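Type I modular polyketide synthase (Streptomyces albus subsp. albus, PDB 6IYT) probably transfers an ethylmalonyl-type extender unit from its coenzyme A thioester to an acyl carrier protein during salinomycin assembly. Local coordinates at residues A74-A86 with T448-P462. Sequence-based numbering, arbitrary orientation.
Sequences ATDLGYSLAATRA and TAVFAGRGAKAVDLP
Phe451 lays its ring against the helix 74-84 at Gly78, whose lack of a side chain lets an aromatic group reach the backbone itself: Phe451 CZ sits 3.3 Å from Gly78 C. The backbone N of Tyr79 lies over one face of the ring, and Tyr79 CB stands above the same ring in a CH-pi contact, 4.2 Å from its centroid. A chi1 of 175° tilts the Tyr79 ring toward the C-terminal end of the helix, where Ala83 CB lies on one face and Thr448 CG2 meets the CE1 edge, while Ala456 CB packs on Tyr79 CB. Val43 and Pro44 also touch Phe451, so this end is densely filled.

Beyond Ala456 the extended chain passes over the helix, held by polar side chains. Lys457 N donates to Asp76 OD1 from above the carboxylate plane (3.0 Å). One turn on, Ser80 OG gives its proton to Asp76 O and accepts from Val459 N at 2.8 Å, linking helix carbonyl and loop amide through one hydroxyl. On the flank carrying Leu77 and Leu81, Leu461 CD2 presses on Leu77 CD2 at 3.4 Å, tighter than usual carbon contact, and Leu461 CD1 packs on Ser80 CB.

The solvent side, at exposed Lys457 and Ala458, is looser. The Lys457 side chain starts away from the helix and its CG runs past the Asp76 carboxylate, but Lys457 NZ and Asp76 OD2, 6.2 Å apart, form no salt bridge; any attraction is long-range. Arg85 makes a separate, firm clasp at the partly exposed end: its bent chain brings NH1 and NH2 end-on to Pro462 O, which lies in the guanidinium plane. The arrangement is consistent with the post-acyltransferase linker of modular polyketide synthases, which runs back over the small alpha/beta linker domain between ketosynthase and acyltransferase.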
loop_
_atom_site.group_PDB
_atom_site.type_symbol
_atom_site.label_atom_id
_atom_site.label_comp_id
_atom_site.label_asym_id
_atom_site.label_seq_id
_atom_site.Cartn_x
_atom_site.Cartn_y
_atom_site.Cartn_z
ATOM N N ALA A 74 8.720 -26.383 15.027
ATOM C CA ALA A 74 8.594 -25.562 13.845
ATOM C C ALA A 74 9.067 -24.155 14.122
ATOM O O ALA A 74 9.852 -23.584 13.351
ATOM C CB ALA A 74 7.151 -25.551 13.362
ATOM N N THR A 75 8.612 -23.562 15.215
ATOM C CA THR A 75 8.921 -22.197 15.437
ATOM C C THR A 75 10.379 -22.001 15.894
ATOM O O THR A 75 11.046 -21.038 15.472
ATOM C CB THR A 75 7.875 -21.503 16.352
ATOM O OG1 THR A 75 8.380 -21.391 17.673
ATOM C CG2 THR A 75 6.547 -22.303 16.351
ATOM N N ASP A 76 10.936 -22.983 16.614
ATOM C CA ASP A 76 12.371 -22.930 16.956
ATOM C C ASP A 76 13.240 -22.940 15.671
ATOM O O ASP A 76 14.277 -22.265 15.603
ATOM C CB ASP A 76 12.781 -24.125 17.840
ATOM C CG ASP A 76 12.139 -24.097 19.246
ATOM O OD1 ASP A 76 11.733 -23.001 19.714
ATOM O OD2 ASP A 76 12.240 -25.141 19.939
ATOM N N LEU A 77 12.907 -23.811 14.740
ATOM C CA LEU A 77 13.679 -23.886 13.457
ATOM C C LEU A 77 13.573 -22.589 12.667
ATOM O O LEU A 77 14.568 -22.068 12.178
ATOM C CB LEU A 77 13.218 -25.058 12.615
ATOM C CG LEU A 77 13.608 -26.423 13.169
ATOM C CD1 LEU A 77 12.760 -27.530 12.549
ATOM C CD2 LEU A 77 15.075 -26.657 12.899
ATOM N N GLY A 78 12.385 -22.022 12.619
ATOM C CA GLY A 78 12.198 -20.749 11.909
ATOM C C GLY A 78 13.023 -19.642 12.556
ATOM O O GLY A 78 13.708 -18.880 11.880
ATOM N N TYR A 79 12.948 -19.550 13.881
ATOM C CA TYR A 79 13.735 -18.592 14.610
ATOM C C TYR A 79 15.225 -18.778 14.340
ATOM O O TYR A 79 15.940 -17.821 14.068
ATOM C CB TYR A 79 13.466 -18.688 16.111
ATOM C CG TYR A 79 14.370 -17.780 16.899
ATOM C CD1 TYR A 79 14.184 -16.384 16.887
ATOM C CD2 TYR A 79 15.473 -18.284 17.554
ATOM C CE1 TYR A 79 15.084 -15.538 17.523
ATOM C CE2 TYR A 79 16.348 -17.451 18.226
ATOM C CZ TYR A 79 16.176 -16.087 18.182
ATOM O OH TYR A 79 17.084 -15.279 18.812
ATOM N N SER A 80 15.665 -20.015 14.306
ATOM C CA SER A 80 17.087 -20.298 14.148
ATOM C C SER A 80 17.589 -19.952 12.724
ATOM O O SER A 80 18.670 -19.395 12.544
ATOM C CB SER A 80 17.366 -21.761 14.475
ATOM O OG SER A 80 17.001 -22.052 15.824
ATOM N N LEU A 81 16.787 -20.280 11.734
ATOM C CA LEU A 81 17.088 -19.920 10.356
ATOM C C LEU A 81 17.198 -18.401 10.215
ATOM O O LEU A 81 17.994 -17.911 9.429
ATOM C CB LEU A 81 16.007 -20.441 9.436
ATOM C CG LEU A 81 16.024 -21.949 9.217
ATOM C CD1 LEU A 81 14.719 -22.388 8.644
ATOM C CD2 LEU A 81 17.189 -22.380 8.306
ATOM N N ALA A 82 16.347 -17.667 10.935
ATOM C CA ALA A 82 16.343 -16.206 10.855
ATOM C C ALA A 82 17.529 -15.595 11.604
ATOM O O ALA A 82 18.037 -14.563 11.211
ATOM C CB ALA A 82 15.030 -15.652 11.395
ATOM N N ALA A 83 17.940 -16.210 12.710
ATOM C CA ALA A 83 18.892 -15.577 13.583
ATOM C C ALA A 83 20.327 -15.968 13.221
ATOM O O ALA A 83 21.235 -15.202 13.447
ATOM C CB ALA A 83 18.584 -15.918 15.038
ATOM N N THR A 84 20.522 -17.179 12.691
ATOM C CA THR A 84 21.854 -17.828 12.732
ATOM C C THR A 84 22.446 -18.036 11.347
ATOM O O THR A 84 23.604 -18.420 11.213
ATOM C CB THR A 84 21.837 -19.193 13.495
ATOM O OG1 THR A 84 21.248 -20.215 12.676
ATOM C CG2 THR A 84 21.060 -19.086 14.804
ATOM N N ARG A 85 21.670 -17.755 10.311
ATOM C CA ARG A 85 22.158 -17.912 8.957
ATOM C C ARG A 85 22.448 -16.544 8.362
ATOM O O ARG A 85 21.661 -15.621 8.520
ATOM C CB ARG A 85 21.130 -18.653 8.091
ATOM C CG ARG A 85 20.973 -20.126 8.419
ATOM C CD ARG A 85 22.206 -20.930 8.024
ATOM N NE ARG A 85 21.826 -22.256 7.555
ATOM C CZ ARG A 85 22.180 -23.396 8.132
ATOM N NH1 ARG A 85 21.669 -24.540 7.683
ATOM N NH2 ARG A 85 23.022 -23.395 9.180
ATOM N N ALA A 86 23.563 -16.434 7.643
ATOM C CA ALA A 86 23.745 -15.362 6.647
ATOM C C ALA A 86 22.645 -15.400 5.579
ATOM O O ALA A 86 22.304 -16.469 5.058
ATOM C CB ALA A 86 25.115 -15.476 5.987
ATOM N N THR A 448 13.822 -12.031 12.496
ATOM C CA THR A 448 13.802 -12.389 13.921
ATOM C C THR A 448 12.610 -11.743 14.654
ATOM O O THR A 448 12.024 -12.347 15.557
ATOM C CB THR A 448 15.106 -11.975 14.599
ATOM O OG1 THR A 448 16.183 -12.764 14.060
ATOM C CG2 THR A 448 15.014 -12.162 16.096
ATOM N N ALA A 449 12.223 -10.553 14.227
ATOM C CA ALA A 449 11.118 -9.838 14.863
ATOM C C ALA A 449 9.762 -10.543 14.668
ATOM O O ALA A 449 8.847 -10.392 15.476
ATOM C CB ALA A 449 11.058 -8.401 14.352
ATOM N N VAL A 450 9.644 -11.366 13.628
ATOM C CA VAL A 450 8.443 -12.163 13.427
ATOM C C VAL A 450 8.180 -13.109 14.609
ATOM O O VAL A 450 7.040 -13.481 14.870
ATOM C CB VAL A 450 8.540 -12.980 12.096
ATOM C CG1 VAL A 450 7.447 -13.996 12.003
ATOM C CG2 VAL A 450 8.496 -12.038 10.917
ATOM N N PHE A 451 9.247 -13.541 15.283
ATOM C CA PHE A 451 9.131 -14.541 16.305
ATOM C C PHE A 451 8.950 -13.958 17.718
ATOM O O PHE A 451 8.839 -14.719 18.697
ATOM C CB PHE A 451 10.339 -15.472 16.271
ATOM C CG PHE A 451 10.435 -16.276 15.022
ATOM C CD1 PHE A 451 9.683 -17.443 14.870
ATOM C CD2 PHE A 451 11.135 -15.789 13.927
ATOM C CE1 PHE A 451 9.641 -18.098 13.659
ATOM C CE2 PHE A 451 11.105 -16.457 12.717
ATOM C CZ PHE A 451 10.380 -17.610 12.587
ATOM N N ALA A 452 8.799 -12.643 17.805
ATOM C CA ALA A 452 8.572 -11.974 19.108
ATOM C C ALA A 452 7.334 -12.552 19.786
ATOM O O ALA A 452 6.284 -12.729 19.144
ATOM C CB ALA A 452 8.424 -10.488 18.919
ATOM N N GLY A 453 7.525 -13.024 21.027
ATOM C CA GLY A 453 6.422 -13.477 21.864
ATOM C C GLY A 453 6.089 -14.949 21.700
ATOM O O GLY A 453 5.138 -15.444 22.308
ATOM N N ARG A 454 6.780 -15.637 20.787
ATOM C CA ARG A 454 6.409 -17.025 20.467
ATOM C C ARG A 454 7.080 -18.012 21.425
ATOM O O ARG A 454 6.859 -19.214 21.322
ATOM C CB ARG A 454 6.796 -17.373 19.036
ATOM C CG ARG A 454 6.148 -16.492 17.967
ATOM C CD ARG A 454 4.620 -16.668 17.920
ATOM N NE ARG A 454 4.222 -18.077 17.830
ATOM C CZ ARG A 454 4.084 -18.769 16.687
ATOM N NH1 ARG A 454 4.272 -18.186 15.498
ATOM N NH2 ARG A 454 3.677 -20.037 16.733
ATOM N N GLY A 455 8.033 -17.513 22.197
ATOM C CA GLY A 455 8.809 -18.349 23.110
ATOM C C GLY A 455 9.784 -19.283 22.407
ATOM O O GLY A 455 10.010 -20.398 22.860
ATOM N N ALA A 456 10.293 -18.854 21.246
ATOM C CA ALA A 456 11.236 -19.662 20.446
ATOM C C ALA A 456 12.647 -19.669 21.048
ATOM O O ALA A 456 13.019 -18.769 21.825
ATOM C CB ALA A 456 11.288 -19.146 19.008
ATOM N N LYS A 457 13.428 -20.689 20.705
ATOM C CA LYS A 457 14.846 -20.728 21.076
ATOM C C LYS A 457 15.657 -21.276 19.925
ATOM O O LYS A 457 15.142 -22.058 19.102
ATOM C CB LYS A 457 15.061 -21.608 22.299
ATOM C CG LYS A 457 14.318 -22.935 22.234
ATOM C CD LYS A 457 14.678 -23.846 23.404
ATOM C CE LYS A 457 15.851 -24.751 23.052
ATOM N NZ LYS A 457 16.816 -24.901 24.185
ATOM N N ALA A 458 16.934 -20.947 19.912
ATOM C CA ALA A 458 17.862 -21.482 18.883
ATOM C C ALA A 458 18.048 -22.993 19.025
ATOM O O ALA A 458 18.161 -23.525 20.143
ATOM C CB ALA A 458 19.205 -20.764 18.957
ATOM N N VAL A 459 18.027 -23.681 17.892
ATOM C CA VAL A 459 18.179 -25.126 17.858
ATOM C C VAL A 459 19.186 -25.496 16.782
ATOM O O VAL A 459 19.431 -24.721 15.858
ATOM C CB VAL A 459 16.841 -25.841 17.595
ATOM C CG1 VAL A 459 15.867 -25.575 18.734
ATOM C CG2 VAL A 459 16.253 -25.402 16.264
ATOM N N ASP A 460 19.767 -26.681 16.904
ATOM C CA ASP A 460 20.769 -27.127 15.950
ATOM C C ASP A 460 20.198 -27.226 14.540
ATOM O O ASP A 460 19.075 -27.685 14.334
ATOM C CB ASP A 460 21.341 -28.478 16.389
ATOM C CG ASP A 460 22.460 -28.959 15.488
ATOM O OD1 ASP A 460 22.256 -29.010 14.258
ATOM O OD2 ASP A 460 23.545 -29.285 16.011
ATOM N N LEU A 461 20.992 -26.780 13.575
ATOM C CA LEU A 461 20.617 -26.803 12.171
ATOM C C LEU A 461 21.771 -27.404 11.393
ATOM O O LEU A 461 22.920 -27.317 11.823
ATOM C CB LEU A 461 20.361 -25.386 11.659
ATOM C CG LEU A 461 19.164 -24.606 12.202
ATOM C CD1 LEU A 461 19.276 -23.140 11.814
ATOM C CD2 LEU A 461 17.863 -25.202 11.686
ATOM N N PRO A 462 21.480 -28.017 10.240
ATOM C CA PRO A 462 22.638 -28.545 9.524
ATOM C C PRO A 462 23.677 -27.482 9.265
ATOM O O PRO A 462 23.349 -26.313 9.095
ATOM C CB PRO A 462 22.052 -29.084 8.206
ATOM C CG PRO A 462 20.630 -28.659 8.171
ATOM C CD PRO A 462 20.323 -27.818 9.365
#